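Local atomic coordinates of putative enoyl-CoA hydratase (Streptomyces coelicolor A3, PDB entry 3G64), a protein that probably acts on acyl-CoA thioesters as an enoyl-CoA hydratase of the crotonase family, adding water across the double bond of an enoyl-CoA. Residues T255-H263 with K269-R277. Sequence-based numbering, arbitrary orientation.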
# COMPACT_ATOMS: atom_id res chain seq x y z
N THR A 255 23.54 -11.59 -17.76
CA THR A 255 24.88 -12.17 -17.95
C THR A 255 25.08 -13.48 -17.16
O THR A 255 26.17 -14.07 -17.18
CB THR A 255 26.01 -11.21 -17.49
OG1 THR A 255 26.12 -11.23 -16.06
CG2 THR A 255 25.76 -9.77 -17.98
N GLY A 256 24.03 -13.90 -16.44
CA GLY A 256 24.08 -15.08 -15.60
C GLY A 256 23.84 -16.38 -16.37
O GLY A 256 23.21 -16.38 -17.43
N GLU A 257 24.36 -17.48 -15.85
CA GLU A 257 24.11 -18.81 -16.42
C GLU A 257 22.64 -19.16 -16.51
O GLU A 257 22.23 -19.87 -17.44
CB GLU A 257 24.78 -19.88 -15.58
CG GLU A 257 26.28 -19.94 -15.71
CD GLU A 257 26.87 -21.08 -14.90
OE1 GLU A 257 26.25 -22.18 -14.84
OE2 GLU A 257 27.96 -20.87 -14.32
N ASP A 258 21.84 -18.71 -15.55
CA ASP A 258 20.46 -19.19 -15.46
C ASP A 258 19.59 -18.64 -16.58
O ASP A 258 18.75 -19.36 -17.14
CB ASP A 258 19.85 -18.90 -14.07
CG ASP A 258 20.33 -19.89 -13.03
OD1 ASP A 258 20.97 -20.91 -13.40
OD2 ASP A 258 20.08 -19.67 -11.84
N TYR A 259 19.80 -17.38 -16.93
CA TYR A 259 19.08 -16.80 -18.05
C TYR A 259 19.45 -17.52 -19.34
O TYR A 259 18.58 -17.81 -20.15
CB TYR A 259 19.47 -15.35 -18.17
CG TYR A 259 18.79 -14.54 -19.26
CD1 TYR A 259 17.40 -14.38 -19.28
CD2 TYR A 259 19.55 -13.87 -20.22
CE1 TYR A 259 16.80 -13.59 -20.23
CE2 TYR A 259 18.96 -13.06 -21.16
CZ TYR A 259 17.59 -12.92 -21.17
OH TYR A 259 17.02 -12.12 -22.12
N ALA A 260 20.74 -17.80 -19.54
CA ALA A 260 21.18 -18.52 -20.75
C ALA A 260 20.57 -19.93 -20.75
O ALA A 260 20.10 -20.43 -21.79
CB ALA A 260 22.70 -18.57 -20.85
N GLU A 261 20.56 -20.56 -19.59
CA GLU A 261 20.03 -21.91 -19.49
C GLU A 261 18.54 -21.91 -19.79
O GLU A 261 18.03 -22.86 -20.40
CB GLU A 261 20.35 -22.55 -18.14
CG GLU A 261 19.50 -23.79 -17.79
CD GLU A 261 19.80 -25.07 -18.63
OE1 GLU A 261 20.60 -25.03 -19.58
OE2 GLU A 261 19.22 -26.12 -18.29
N PHE A 262 17.82 -20.85 -19.41
CA PHE A 262 16.40 -20.85 -19.73
C PHE A 262 16.20 -20.98 -21.24
O PHE A 262 15.35 -21.73 -21.71
CB PHE A 262 15.67 -19.57 -19.30
CG PHE A 262 14.38 -19.38 -20.07
CD1 PHE A 262 13.27 -20.17 -19.79
CD2 PHE A 262 14.32 -18.49 -21.14
CE1 PHE A 262 12.10 -20.02 -20.50
CE2 PHE A 262 13.15 -18.34 -21.86
CZ PHE A 262 12.05 -19.11 -21.56
N HIS A 263 16.97 -20.21 -21.99
CA HIS A 263 16.83 -20.17 -23.44
C HIS A 263 17.31 -21.48 -24.11
O HIS A 263 16.67 -21.98 -25.04
CB HIS A 263 17.58 -18.98 -24.02
CG HIS A 263 17.36 -18.81 -25.48
ND1 HIS A 263 18.27 -19.24 -26.43
CD2 HIS A 263 16.32 -18.29 -26.17
CE1 HIS A 263 17.80 -18.98 -27.63
NE2 HIS A 263 16.62 -18.41 -27.51
N LYS A 269 13.56 -27.98 -25.88
CA LYS A 269 12.34 -28.57 -25.32
C LYS A 269 12.58 -29.49 -24.11
O LYS A 269 12.12 -30.63 -24.08
CB LYS A 269 11.55 -29.32 -26.43
CG LYS A 269 11.07 -28.40 -27.57
CD LYS A 269 10.38 -29.15 -28.68
CE LYS A 269 9.18 -29.94 -28.16
NZ LYS A 269 8.76 -31.05 -29.07
N ARG A 270 13.29 -28.99 -23.10
CA ARG A 270 13.59 -29.78 -21.91
C ARG A 270 13.52 -28.88 -20.66
O ARG A 270 13.47 -27.66 -20.78
CB ARG A 270 14.99 -30.38 -22.01
CG ARG A 270 16.08 -29.35 -22.35
CD ARG A 270 17.46 -29.89 -22.09
NE ARG A 270 18.51 -28.89 -22.28
CZ ARG A 270 18.86 -28.00 -21.35
NH1 ARG A 270 18.24 -28.00 -20.18
NH2 ARG A 270 19.82 -27.14 -21.59
N PRO A 271 13.52 -29.49 -19.47
CA PRO A 271 13.52 -28.71 -18.22
C PRO A 271 14.83 -27.97 -18.03
O PRO A 271 15.89 -28.52 -18.34
CB PRO A 271 13.39 -29.79 -17.15
CG PRO A 271 12.82 -30.98 -17.86
CD PRO A 271 13.39 -30.94 -19.23
N PRO A 272 14.78 -26.73 -17.52
CA PRO A 272 16.05 -26.03 -17.28
C PRO A 272 16.70 -26.62 -16.04
O PRO A 272 15.98 -27.06 -15.17
CB PRO A 272 15.63 -24.59 -17.00
CG PRO A 272 14.16 -24.52 -17.21
CD PRO A 272 13.62 -25.92 -17.12
N LYS A 273 18.01 -26.65 -15.99
CA LYS A 273 18.70 -27.02 -14.76
C LYS A 273 19.34 -25.75 -14.18
O LYS A 273 20.38 -25.28 -14.67
CB LYS A 273 19.75 -28.10 -15.01
CG LYS A 273 19.15 -29.48 -15.32
CD LYS A 273 20.22 -30.51 -15.69
CE LYS A 273 19.60 -31.88 -15.99
NZ LYS A 273 20.57 -33.00 -15.86
N TRP A 274 18.71 -25.18 -13.16
CA TRP A 274 19.19 -23.91 -12.58
C TRP A 274 20.44 -24.11 -11.74
O TRP A 274 20.61 -25.15 -11.11
CB TRP A 274 18.10 -23.30 -11.71
CG TRP A 274 16.76 -23.17 -12.37
CD1 TRP A 274 15.62 -23.84 -12.03
CD2 TRP A 274 16.41 -22.34 -13.49
NE1 TRP A 274 14.58 -23.45 -12.84
CE2 TRP A 274 15.04 -22.53 -13.74
CE3 TRP A 274 17.12 -21.44 -14.28
CZ2 TRP A 274 14.37 -21.85 -14.76
CZ3 TRP A 274 16.45 -20.76 -15.28
CH2 TRP A 274 15.10 -20.96 -15.51
N GLN A 275 21.30 -23.09 -11.71
CA GLN A 275 22.50 -23.11 -10.87
C GLN A 275 22.57 -21.94 -9.87
O GLN A 275 23.45 -21.92 -9.00
CB GLN A 275 23.77 -23.07 -11.73
CG GLN A 275 23.92 -24.21 -12.74
CD GLN A 275 24.25 -25.52 -12.07
OE1 GLN A 275 24.70 -25.55 -10.92
NE2 GLN A 275 24.01 -26.63 -12.77
N GLY A 276 21.69 -20.94 -10.01
CA GLY A 276 21.71 -19.78 -9.12
C GLY A 276 22.89 -18.84 -9.34
O GLY A 276 23.43 -18.29 -8.39
N ARG A 277 23.29 -18.67 -10.61
CA ARG A 277 24.38 -17.79 -11.00
C ARG A 277 24.32 -17.54 -12.52
O ARG A 277 23.25 -17.73 -13.12
CB ARG A 277 25.73 -18.39 -10.61
CG ARG A 277 25.98 -19.79 -11.17
CD ARG A 277 27.40 -20.28 -10.91
NE ARG A 277 27.59 -21.63 -11.43
CZ ARG A 277 27.60 -22.73 -10.68
NH1 ARG A 277 27.76 -23.92 -11.25
NH2 ARG A 277 27.46 -22.64 -9.36
O HOH W 1 21.92 -22.77 -15.11
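The indole of Trp274 turns an edge to Asp258 O, which lies in the ring plane 3.3 Å from CZ3, while Pro272 CB lies over the rim of one face; Phe262 CB makes an apolar contact with CH2. Arg277 likewise meets Glu257 at the edge of its guanidinium and carries Gln275 CB over the centre of one face; NE reaches OE2 at 3.0 Å, in the guanidinium plane but well above that of the carboxylate, in a salt bridge between side chains running alongside each other. Arg270 takes Glu261 end-on, NH1 to OE2 and NH2 to OE1, its own plane holding both oxygens while the carboxylate is turned 29° against it; both N-H bonds are nearly straight. The Glu261 carboxylate reaches the returning chain because chi1 (163°) sets CG anti to the backbone N and chi2 bends the chain, and there the anti lone pair of OE2 also accepts from Lys273 N at 2.7 Å. Were Glu261 replaced by alanine, Arg270 would probably lose this carboxylate and Lys273 N its acceptor, leaving the chain there less tightly held to the helix. One turn earlier, buried Asp258 receives Gln275 N on OD1 (2.8 Å, syn lone pair) and Gly276 N on OD2 (2.7 Å); a water joins OD1 to Lys273 O. Asp258 N, in the first turn, donates to Arg277 O at 3.0 Å. After a Schellman motif at Lys269, the C-terminal tail thus folds back along helix 257-267, far from the chain's centre. Pro220, just before helix 221-234, touches Asp258 and Trp274, and Arg152 of the second subunit packs on Phe262 and Trp274.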